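Local coordinates for probable intron-encoded endonuclease 1 (Wickerhamomyces canadensis, PDB 6X1J), which cleaves double-stranded DNA at a specific recognition sequence, as a LAGLIDADG homing endonuclease involved in mobility of the mitochondrial 21S rRNA gene intron, at residues 159-164 with 203-208; 23-28 with 105-110; 65-70 with 221-226. All blocks are in the same frame, centred on the assembly; numbering follows the deposited sequence.

Contact 1: 159-164 with 203-208; sequences KNKSLV and IPNKDY
The Tyr208 ring receives the aliphatic chain of Lys161 over one face. CD of Lys161 sits 3.9 Å from the centroid of the Tyr208 ring, a CH-pi contact displaced toward the rim. A water lies in plane at the ring edge, and Leu163 CD1 approaches the ring obliquely. The ring's hydroxyl bonds outside the contact, to the backbone of Leu227. The site belongs to the second four-stranded antiparallel sheet of the LAGLIDADG fold, where strand 163-165 meets the end of strand 198-203 and the start of helix 208-215.

Leu163 and Ile203 form an antiparallel hydrogen-bonded pair. Leu163 N gives to Ile203 O at 2.9 Å, and Ile203 N gives to Leu163 O at 2.7 Å, nearly straight at 175°. Their side chains share one side of the sheet, where both touch Phe211 of helix 208-215. The water at the ring edge lies within hydrogen-bonding distance of Lys161 O and Pro204 O and probably links the two backbones where direct pairing has ended.

The Asn160 amide is turned 66° from that of Asn205. With CG anti to the backbone nitrogen (chi1 -173°), Asn160 OD1 folds back into an Asx turn. Asn160 OD1 accepts from Ser162 N at 3.2 Å, a donor above the carbonyl plane, and from Ser162 OG at 2.8 Å. A leucine in place of Asn160 would probably leave both Ser162 N and Ser162 OG without this acceptor and let the turn before the strand become less well fixed. Asn205 reaches back across the contact with its own amide: Asn205 OD1 takes the N-H of Lys161 N at 2.9 Å, the donor tilted from the carbonyl plane.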
# COMPACT_ATOMS: atom_id res chain seq x y z
N LYS A 159 12.74 -22.77 10.90
CA LYS A 159 14.04 -22.09 10.66
C LYS A 159 14.00 -21.50 9.25
O LYS A 159 14.99 -20.88 8.85
CB LYS A 159 15.16 -23.11 10.93
CG LYS A 159 15.18 -23.64 12.37
CD LYS A 159 16.12 -22.87 13.29
CE LYS A 159 15.88 -23.12 14.77
NZ LYS A 159 17.02 -22.63 15.60
N ASN A 160 12.95 -21.79 8.49
CA ASN A 160 12.82 -21.32 7.09
C ASN A 160 12.19 -19.93 7.11
O ASN A 160 10.96 -19.86 7.30
CB ASN A 160 11.93 -22.22 6.24
CG ASN A 160 11.90 -21.87 4.77
OD1 ASN A 160 12.60 -20.93 4.30
ND2 ASN A 160 11.11 -22.64 4.02
N LYS A 161 13.00 -18.90 6.88
CA LYS A 161 12.58 -17.46 6.93
C LYS A 161 12.30 -16.90 5.52
O LYS A 161 12.37 -15.63 5.33
CB LYS A 161 13.68 -16.64 7.60
CG LYS A 161 14.01 -17.08 9.01
CD LYS A 161 15.17 -16.33 9.62
CE LYS A 161 15.50 -16.84 11.01
NZ LYS A 161 15.98 -15.77 11.91
N SER A 162 11.99 -17.78 4.56
CA SER A 162 11.41 -17.41 3.25
C SER A 162 10.15 -16.54 3.47
O SER A 162 9.38 -16.78 4.42
CB SER A 162 11.15 -18.63 2.41
OG SER A 162 12.38 -19.25 2.07
N LEU A 163 10.00 -15.51 2.65
CA LEU A 163 8.87 -14.55 2.66
C LEU A 163 8.20 -14.53 1.29
O LEU A 163 8.75 -15.05 0.34
CB LEU A 163 9.41 -13.17 3.02
CG LEU A 163 10.09 -13.10 4.38
CD1 LEU A 163 10.82 -11.77 4.54
CD2 LEU A 163 9.06 -13.31 5.49
N VAL A 164 7.01 -13.95 1.25
CA VAL A 164 6.15 -13.87 0.05
C VAL A 164 5.66 -12.42 -0.08
O VAL A 164 5.40 -11.76 0.97
CB VAL A 164 5.00 -14.86 0.18
CG1 VAL A 164 4.14 -14.86 -1.04
CG2 VAL A 164 5.51 -16.27 0.44
N ILE A 203 10.63 -14.90 -1.64
CA ILE A 203 11.95 -14.36 -1.21
C ILE A 203 12.64 -15.44 -0.39
O ILE A 203 12.24 -15.66 0.75
CB ILE A 203 11.80 -13.08 -0.39
CG1 ILE A 203 10.99 -12.03 -1.15
CG2 ILE A 203 13.18 -12.57 0.07
CD1 ILE A 203 10.54 -10.83 -0.29
N PRO A 204 13.71 -16.09 -0.91
CA PRO A 204 14.25 -17.30 -0.30
C PRO A 204 14.88 -16.93 1.05
O PRO A 204 15.16 -15.76 1.25
CB PRO A 204 15.34 -17.73 -1.29
CG PRO A 204 15.84 -16.38 -1.81
CD PRO A 204 14.55 -15.62 -2.04
N ASN A 205 15.07 -17.95 1.89
CA ASN A 205 15.65 -17.85 3.24
C ASN A 205 16.99 -17.11 3.20
O ASN A 205 17.30 -16.38 4.16
CB ASN A 205 15.83 -19.23 3.89
CG ASN A 205 16.51 -19.11 5.24
OD1 ASN A 205 15.85 -18.70 6.20
ND2 ASN A 205 17.82 -19.36 5.30
N LYS A 206 17.78 -17.33 2.17
CA LYS A 206 19.15 -16.77 2.16
C LYS A 206 19.07 -15.27 1.81
O LYS A 206 20.11 -14.60 2.02
CB LYS A 206 20.03 -17.54 1.18
CG LYS A 206 19.81 -17.28 -0.30
CD LYS A 206 20.56 -18.28 -1.15
CE LYS A 206 20.82 -17.83 -2.57
NZ LYS A 206 19.56 -17.73 -3.32
N ASP A 207 17.91 -14.76 1.36
CA ASP A 207 17.70 -13.28 1.22
C ASP A 207 17.19 -12.65 2.53
O ASP A 207 17.09 -11.40 2.59
CB ASP A 207 16.73 -12.92 0.10
CG ASP A 207 17.38 -12.96 -1.27
OD1 ASP A 207 18.64 -12.96 -1.30
OD2 ASP A 207 16.63 -13.00 -2.27
N TYR A 208 16.93 -13.43 3.57
CA TYR A 208 16.22 -12.90 4.78
C TYR A 208 16.98 -11.74 5.44
O TYR A 208 16.33 -10.74 5.68
CB TYR A 208 15.97 -13.93 5.88
CG TYR A 208 15.25 -13.33 7.05
CD1 TYR A 208 13.88 -13.10 6.99
CD2 TYR A 208 15.92 -12.94 8.19
CE1 TYR A 208 13.20 -12.53 8.06
CE2 TYR A 208 15.25 -12.36 9.26
CZ TYR A 208 13.88 -12.17 9.20
OH TYR A 208 13.19 -11.59 10.24
O HOH W 1 13.41 -14.21 3.30

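Contact 2: 23-28 with 105-110; sequences KDYKKQ and QTFEHK. With nucleotides of chain C.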
# COMPACT_ATOMS: atom_id res chain seq x y z
N LYS A 23 -12.18 23.67 -0.98
CA LYS A 23 -11.45 23.96 -2.24
C LYS A 23 -10.29 24.92 -1.93
O LYS A 23 -9.19 24.72 -2.51
CB LYS A 23 -12.35 24.52 -3.33
CG LYS A 23 -13.64 23.75 -3.51
CD LYS A 23 -14.33 24.02 -4.81
CE LYS A 23 -15.71 23.43 -4.76
NZ LYS A 23 -16.20 23.05 -6.10
N ASP A 24 -10.52 25.90 -1.06
CA ASP A 24 -9.46 26.87 -0.65
C ASP A 24 -8.38 26.13 0.16
O ASP A 24 -7.21 26.43 -0.05
CB ASP A 24 -10.07 28.08 0.07
CG ASP A 24 -10.81 29.05 -0.85
OD1 ASP A 24 -10.54 29.02 -2.08
OD2 ASP A 24 -11.63 29.84 -0.34
N TYR A 25 -8.76 25.22 1.06
CA TYR A 25 -7.82 24.37 1.85
C TYR A 25 -6.87 23.59 0.91
O TYR A 25 -5.63 23.61 1.18
CB TYR A 25 -8.58 23.45 2.81
CG TYR A 25 -7.72 22.45 3.55
CD1 TYR A 25 -6.96 22.82 4.65
CD2 TYR A 25 -7.63 21.13 3.11
CE1 TYR A 25 -6.16 21.90 5.32
CE2 TYR A 25 -6.84 20.20 3.77
CZ TYR A 25 -6.10 20.59 4.87
OH TYR A 25 -5.32 19.67 5.52
N LYS A 26 -7.40 22.98 -0.16
CA LYS A 26 -6.62 22.13 -1.13
C LYS A 26 -5.43 22.85 -1.76
O LYS A 26 -4.40 22.19 -1.96
CB LYS A 26 -7.52 21.63 -2.25
CG LYS A 26 -8.51 20.61 -1.73
CD LYS A 26 -9.37 20.07 -2.81
CE LYS A 26 -10.44 19.21 -2.19
NZ LYS A 26 -11.20 18.47 -3.20
N LYS A 27 -5.55 24.15 -2.07
CA LYS A 27 -4.47 24.91 -2.75
C LYS A 27 -3.28 25.08 -1.79
O LYS A 27 -2.21 25.57 -2.22
CB LYS A 27 -4.93 26.30 -3.18
CG LYS A 27 -6.32 26.41 -3.78
CD LYS A 27 -6.56 27.80 -4.37
CE LYS A 27 -8.01 28.12 -4.64
NZ LYS A 27 -8.67 27.03 -5.39
N GLN A 28 -3.43 24.70 -0.52
CA GLN A 28 -2.31 24.74 0.46
C GLN A 28 -1.33 23.60 0.13
O GLN A 28 -0.22 23.56 0.75
CB GLN A 28 -2.84 24.70 1.91
CG GLN A 28 -3.31 26.06 2.44
CD GLN A 28 -4.35 26.01 3.54
OE1 GLN A 28 -4.83 27.04 4.01
NE2 GLN A 28 -4.74 24.81 3.94
N GLN A 105 -10.69 7.80 3.96
CA GLN A 105 -10.61 8.30 2.55
C GLN A 105 -9.78 9.59 2.52
O GLN A 105 -9.92 10.41 3.47
CB GLN A 105 -12.01 8.61 2.01
CG GLN A 105 -12.93 7.40 1.88
CD GLN A 105 -13.51 6.91 3.19
OE1 GLN A 105 -13.67 7.66 4.17
NE2 GLN A 105 -13.84 5.62 3.22
N THR A 106 -9.00 9.80 1.47
CA THR A 106 -8.53 11.18 1.15
C THR A 106 -9.70 11.81 0.43
O THR A 106 -10.55 11.04 -0.07
CB THR A 106 -7.30 11.27 0.25
OG1 THR A 106 -7.76 10.85 -1.04
CG2 THR A 106 -6.16 10.40 0.73
N PHE A 107 -9.73 13.13 0.34
CA PHE A 107 -10.54 13.82 -0.70
C PHE A 107 -9.83 13.65 -2.06
O PHE A 107 -8.65 13.33 -2.08
CB PHE A 107 -10.83 15.27 -0.32
CG PHE A 107 -9.65 16.10 0.15
CD1 PHE A 107 -8.59 16.36 -0.70
CD2 PHE A 107 -9.65 16.68 1.40
CE1 PHE A 107 -7.52 17.12 -0.29
CE2 PHE A 107 -8.58 17.47 1.82
CZ PHE A 107 -7.51 17.67 0.98
N GLU A 108 -10.53 13.93 -3.17
CA GLU A 108 -9.92 14.12 -4.52
C GLU A 108 -8.87 15.23 -4.44
O GLU A 108 -9.10 16.22 -3.76
CB GLU A 108 -10.98 14.48 -5.55
CG GLU A 108 -12.04 13.40 -5.68
CD GLU A 108 -13.16 13.78 -6.62
OE1 GLU A 108 -12.99 14.81 -7.33
OE2 GLU A 108 -14.19 13.05 -6.63
N HIS A 109 -7.75 15.05 -5.12
CA HIS A 109 -6.67 16.07 -5.20
C HIS A 109 -5.70 15.66 -6.30
O HIS A 109 -5.28 14.49 -6.32
CB HIS A 109 -5.95 16.27 -3.87
CG HIS A 109 -5.17 17.54 -3.81
ND1 HIS A 109 -4.02 17.74 -4.54
CD2 HIS A 109 -5.32 18.65 -3.05
CE1 HIS A 109 -3.50 18.91 -4.24
NE2 HIS A 109 -4.27 19.49 -3.32
N LYS A 110 -5.36 16.65 -7.12
CA LYS A 110 -4.42 16.63 -8.27
C LYS A 110 -3.09 15.98 -7.87
O LYS A 110 -2.48 15.37 -8.71
CB LYS A 110 -4.23 18.09 -8.72
CG LYS A 110 -3.35 18.31 -9.94
CD LYS A 110 -3.17 19.79 -10.28
CE LYS A 110 -3.26 20.08 -11.77
NZ LYS A 110 -4.63 19.86 -12.29
P DA C 7 -14.08 15.95 -2.17
OP1 DA C 7 -13.51 17.32 -2.18
OP2 DA C 7 -13.38 14.84 -2.93
O5' DA C 7 -14.31 15.52 -0.65
C5' DA C 7 -14.58 16.48 0.39
C4' DA C 7 -15.50 15.85 1.41
O4' DA C 7 -16.73 15.47 0.76
C3' DA C 7 -14.96 14.58 2.08
O3' DA C 7 -15.09 14.72 3.52
C2' DA C 7 -15.70 13.47 1.36
C1' DA C 7 -17.02 14.10 0.96
N9 DA C 7 -17.57 13.59 -0.29
C8 DA C 7 -16.87 13.45 -1.46
N7 DA C 7 -17.58 12.98 -2.46
C5 DA C 7 -18.84 12.80 -1.90
C6 DA C 7 -20.05 12.35 -2.45
N6 DA C 7 -20.19 11.96 -3.72
N1 DA C 7 -21.13 12.28 -1.64
C2 DA C 7 -21.00 12.68 -0.37
N3 DA C 7 -19.91 13.14 0.26
C4 DA C 7 -18.86 13.18 -0.58
P DT C 6 -15.37 19.41 -7.28
OP1 DT C 6 -14.53 20.41 -6.55
OP2 DT C 6 -14.84 18.63 -8.45
O5' DT C 6 -15.86 18.41 -6.16
C5' DT C 6 -16.17 18.87 -4.83
C4' DT C 6 -16.69 17.70 -4.02
O4' DT C 6 -18.01 17.29 -4.47
C3' DT C 6 -15.83 16.44 -4.04
O3' DT C 6 -15.59 15.98 -2.71
C2' DT C 6 -16.65 15.43 -4.82
C1' DT C 6 -18.04 15.87 -4.43
N1 DT C 6 -19.19 15.40 -5.23
C2 DT C 6 -20.38 15.27 -4.54
O2 DT C 6 -20.49 15.55 -3.36
N3 DT C 6 -21.43 14.82 -5.29
C4 DT C 6 -21.41 14.45 -6.62
O4 DT C 6 -22.44 14.04 -7.16
C5 DT C 6 -20.13 14.61 -7.28
C7 DT C 6 -20.00 14.25 -8.73
C6 DT C 6 -19.10 15.07 -6.56
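Tyr25, on the helix 20-26, meets Phe107 ring to ring, while Lys23, two residues earlier, takes no part in the packing against 105-110 and points to the DNA. The Lys23 chain runs extended beyond CG, and Lys23 NZ bonds to OP1 of DT6 of chain C at 3.2 Å. Asn18 is a second partner of the same ammonium group.

Tyr25 sends its ring edge toward the ring edge of Phe107, with CE2 of Tyr25 3.8 Å from CE2 of Phe107. The two side chains cross at about a right angle. The Tyr25 hydroxyl bonds to the backbone oxygen of Glu80.

Lys26 makes the largest share of the contact. Its extended chain slides past the Phe107 ring in the opposite direction, and Lys26 CE lies over one face, 4.0 Å from the Phe107 ring centroid. This CH-pi packing leads NZ to two oxygens. Lys26 NZ donates to Glu108 O at 3.1 Å and to OP1 of DA7 of chain C at 2.8 Å. Phe107 CG stands between its own backbone N and carbonyl carbon (chi1 48°), which places the ring beneath the lysine chain. The backbone of Lys26 is also held. His109 NE2 gives its N-H to Lys26 O at 3.0 Å. The oxygen lies in the imidazole plane, but the donor stands above the carbonyl plane, 38° out of it. On its other side His109 ND1 bonds to Ala111 N, so both ring nitrogens have partners that limit its rotation.

Glu108 N gives to OP2 of DA7 of chain C at 3.0 Å. Lys26 NZ and Glu108 N thus hold the two non-bridging oxygens of one phosphate, a DNA-backbone contact on the DNA-binding surface of this LAGLIDADG endonuclease.

Contact 3: 65-70 with 221-226; sequences WKNKAY and PEMKYK. With nucleotides of chain B; nucleotides of chain C.
Glu222 touches Ala69 through its aliphatic part, the CG of Glu222 lying 3.6 Å from the CB of Ala69. Ala69 is in the first turn of helix 68-77, and the glutamate chain bends at chi2 (74°) as it passes the methyl group.

Met223 follows and makes the central packing. Its chain also bends at chi2, and the terminal methyl, Met223 CE, comes to 3.5 Å from CB of Tyr70. The side chains cross at about a right angle. Met223 SD is 5.2 Å from the centroid of the Tyr70 ring, an oblique Met-aromatic contact. The Asn67 and Met223 side chains meet from opposite directions, with Met223 CE 3.8 Å from Asn67 CB. Asn67 occupies the N-cap position of helix 68-77, so the methionine methyl packs against the beginning of that helix. No hydrogen bond crosses between the segments.

Farther along, Tyr225 and Lys226 approach the phosphate of DC18 of chain C. The OH of Tyr225 is 3.7 Å from OP1 of DC18 of chain C, and the Lys226 ammonium bonds instead to the backbone oxygen of Met146.

Across the contact, 65-70 holds the other DNA strand. Lys66 N gives to OP2 of DA14 of chain B at 2.8 Å, and Lys66 NZ gives to OP2 of DA13 of chain B at 2.6 Å.

The packing lies beside the metal site between the two LAGLIDADG helices, the position of the active site in this family. The hydroxyl of Tyr70 bonds to Asp147 and the indole nitrogen of Trp65 to Asp47, two aspartates that share a bound potassium ion.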
# COMPACT_ATOMS: atom_id res chain seq x y z
N TRP A 65 -8.42 -1.46 6.22
CA TRP A 65 -7.57 -2.47 6.91
C TRP A 65 -8.33 -3.06 8.10
O TRP A 65 -9.19 -2.36 8.67
CB TRP A 65 -6.21 -1.88 7.33
CG TRP A 65 -5.25 -1.69 6.20
CD1 TRP A 65 -4.54 -2.68 5.55
CD2 TRP A 65 -4.83 -0.45 5.59
NE1 TRP A 65 -3.74 -2.14 4.59
CE2 TRP A 65 -3.90 -0.77 4.57
CE3 TRP A 65 -5.15 0.90 5.79
CZ2 TRP A 65 -3.29 0.20 3.78
CZ3 TRP A 65 -4.54 1.86 5.01
CH2 TRP A 65 -3.64 1.51 4.00
N LYS A 66 -7.97 -4.29 8.46
CA LYS A 66 -8.32 -4.95 9.74
C LYS A 66 -7.58 -4.26 10.88
O LYS A 66 -8.22 -4.01 11.86
CB LYS A 66 -7.90 -6.43 9.71
CG LYS A 66 -8.30 -7.24 10.94
CD LYS A 66 -7.80 -8.69 10.90
CE LYS A 66 -8.36 -9.50 12.05
NZ LYS A 66 -9.77 -9.88 11.78
N ASN A 67 -6.28 -4.00 10.73
CA ASN A 67 -5.43 -3.50 11.84
C ASN A 67 -5.67 -2.00 12.10
O ASN A 67 -5.44 -1.17 11.22
CB ASN A 67 -3.99 -3.88 11.55
CG ASN A 67 -3.08 -3.65 12.73
OD1 ASN A 67 -2.38 -4.56 13.16
ND2 ASN A 67 -3.03 -2.43 13.24
N LYS A 68 -6.04 -1.64 13.31
CA LYS A 68 -6.42 -0.27 13.69
C LYS A 68 -5.17 0.59 13.77
O LYS A 68 -5.17 1.74 13.28
CB LYS A 68 -7.13 -0.29 15.05
CG LYS A 68 -7.67 1.05 15.54
CD LYS A 68 -8.43 0.92 16.88
CE LYS A 68 -9.18 2.17 17.28
NZ LYS A 68 -8.28 3.06 18.03
N ALA A 69 -4.14 0.10 14.42
CA ALA A 69 -2.91 0.89 14.57
C ALA A 69 -2.38 1.19 13.16
O ALA A 69 -1.93 2.31 12.97
CB ALA A 69 -1.93 0.18 15.44
N TYR A 70 -2.51 0.27 12.20
CA TYR A 70 -1.91 0.44 10.84
C TYR A 70 -2.63 1.54 10.06
O TYR A 70 -1.94 2.45 9.55
CB TYR A 70 -1.88 -0.87 10.04
CG TYR A 70 -1.13 -0.75 8.73
CD1 TYR A 70 0.17 -0.26 8.70
CD2 TYR A 70 -1.70 -1.11 7.52
CE1 TYR A 70 0.88 -0.14 7.51
CE2 TYR A 70 -1.00 -0.99 6.33
CZ TYR A 70 0.29 -0.51 6.32
OH TYR A 70 0.99 -0.38 5.14
N PRO A 221 5.62 -1.00 14.89
CA PRO A 221 5.69 -2.08 15.88
C PRO A 221 4.57 -3.11 15.74
O PRO A 221 4.84 -4.26 15.97
CB PRO A 221 5.59 -1.31 17.21
CG PRO A 221 6.13 0.08 16.89
CD PRO A 221 5.60 0.35 15.50
N GLU A 222 3.39 -2.72 15.31
CA GLU A 222 2.22 -3.63 15.21
C GLU A 222 2.31 -4.46 13.92
O GLU A 222 1.40 -5.34 13.69
CB GLU A 222 0.90 -2.85 15.24
CG GLU A 222 0.67 -2.03 16.52
CD GLU A 222 1.49 -0.74 16.70
OE1 GLU A 222 2.02 -0.19 15.67
OE2 GLU A 222 1.63 -0.30 17.87
N MET A 223 3.30 -4.20 13.06
CA MET A 223 3.45 -5.01 11.81
C MET A 223 4.75 -5.85 11.80
O MET A 223 5.01 -6.61 10.81
CB MET A 223 3.33 -4.09 10.58
CG MET A 223 1.91 -3.56 10.38
SD MET A 223 0.69 -4.87 10.25
CE MET A 223 -0.76 -4.11 9.53
N LYS A 224 5.56 -5.80 12.84
CA LYS A 224 6.85 -6.54 12.83
C LYS A 224 6.58 -8.05 12.73
O LYS A 224 7.46 -8.75 12.21
CB LYS A 224 7.67 -6.31 14.09
CG LYS A 224 8.11 -4.88 14.29
CD LYS A 224 9.36 -4.55 13.55
CE LYS A 224 10.05 -3.32 14.10
NZ LYS A 224 10.53 -2.45 13.01
N TYR A 225 5.40 -8.51 13.15
CA TYR A 225 5.08 -9.95 13.24
C TYR A 225 5.15 -10.60 11.85
O TYR A 225 5.35 -11.84 11.78
CB TYR A 225 3.72 -10.18 13.88
CG TYR A 225 2.55 -9.91 12.99
CD1 TYR A 225 2.01 -8.64 12.92
CD2 TYR A 225 2.00 -10.91 12.21
CE1 TYR A 225 0.92 -8.38 12.12
CE2 TYR A 225 0.91 -10.66 11.38
CZ TYR A 225 0.37 -9.38 11.33
OH TYR A 225 -0.70 -9.10 10.52
N LYS A 226 4.97 -9.83 10.76
CA LYS A 226 4.91 -10.41 9.39
C LYS A 226 6.31 -10.86 9.00
O LYS A 226 6.42 -11.70 8.12
CB LYS A 226 4.37 -9.40 8.37
CG LYS A 226 2.90 -9.05 8.51
CD LYS A 226 2.35 -8.32 7.32
CE LYS A 226 1.60 -9.26 6.41
NZ LYS A 226 0.86 -8.55 5.35
P DA B 14 -6.13 -6.39 5.44
OP1 DA B 14 -4.69 -6.39 5.02
OP2 DA B 14 -6.33 -5.98 6.88
O5' DA B 14 -7.11 -5.56 4.49
C5' DA B 14 -6.75 -5.05 3.18
C4' DA B 14 -7.03 -6.09 2.11
O4' DA B 14 -8.36 -6.65 2.28
C3' DA B 14 -6.95 -5.60 0.67
O3' DA B 14 -6.53 -6.77 -0.04
C2' DA B 14 -8.41 -5.37 0.33
C1' DA B 14 -9.09 -6.50 1.08
N9 DA B 14 -10.49 -6.33 1.43
C8 DA B 14 -11.01 -5.76 2.57
N7 DA B 14 -12.32 -5.75 2.61
C5 DA B 14 -12.69 -6.33 1.40
C6 DA B 14 -13.94 -6.60 0.83
N6 DA B 14 -15.10 -6.35 1.43
N1 DA B 14 -13.96 -7.18 -0.39
C2 DA B 14 -12.80 -7.44 -0.99
N3 DA B 14 -11.56 -7.24 -0.55
C4 DA B 14 -11.58 -6.68 0.66
P DA B 13 -9.95 -11.37 8.78
OP1 DA B 13 -8.80 -12.02 9.48
OP2 DA B 13 -10.92 -10.56 9.50
O5' DA B 13 -9.36 -10.41 7.65
C5' DA B 13 -8.12 -10.71 7.00
C4' DA B 13 -7.92 -9.81 5.80
O4' DA B 13 -9.03 -9.89 4.87
C3' DA B 13 -7.76 -8.33 6.10
O3' DA B 13 -6.73 -7.82 5.24
C2' DA B 13 -9.12 -7.76 5.78
C1' DA B 13 -9.52 -8.59 4.59
N9 DA B 13 -10.97 -8.71 4.35
C8 DA B 13 -12.02 -8.38 5.16
N7 DA B 13 -13.20 -8.59 4.62
C5 DA B 13 -12.89 -9.13 3.38
C6 DA B 13 -13.70 -9.59 2.32
N6 DA B 13 -15.03 -9.60 2.34
N1 DA B 13 -13.07 -10.05 1.21
C2 DA B 13 -11.74 -10.04 1.18
N3 DA B 13 -10.88 -9.62 2.09
C4 DA B 13 -11.52 -9.21 3.20
P DC C 18 -0.52 -12.74 6.85
OP1 DC C 18 -0.75 -11.78 7.96
OP2 DC C 18 0.88 -13.08 6.49
O5' DC C 18 -1.20 -14.14 7.19
C5' DC C 18 -2.57 -14.20 7.47
C4' DC C 18 -3.02 -15.64 7.46
O4' DC C 18 -3.04 -16.17 6.12
C3' DC C 18 -2.25 -16.64 8.32
O3' DC C 18 -3.05 -17.08 9.41
C2' DC C 18 -1.82 -17.72 7.32
C1' DC C 18 -2.80 -17.56 6.18
N1 DC C 18 -2.35 -17.99 4.85
C2 DC C 18 -3.12 -18.91 4.13
O2 DC C 18 -4.17 -19.34 4.62
N3 DC C 18 -2.69 -19.32 2.92
C4 DC C 18 -1.56 -18.81 2.41
N4 DC C 18 -1.19 -19.22 1.18
C5 DC C 18 -0.78 -17.86 3.11
C6 DC C 18 -1.21 -17.47 4.31

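How the contacts relate
From the N terminus, contact 2 opens first at 23-28. Contact 3 opens at 65-70, before contact 2 closes at 105-110, and stays open until 221-226. Contacts 2 and 3 therefore cross. Contact 1, 159-164 with 203-208, begins after contact 2 has closed and nests inside the long loop of contact 3. Contact 2 ties the N-terminal helix to the loop after strand 98-105 of the first sheet, contact 1 joins strands and helix in the second half, and contact 3 links the two halves. Contacts 1 and 3 touch through Leu163 CD2 and Lys226 O, 4.1 Å apart; contacts 1 and 2 are about 42 Å apart between centres.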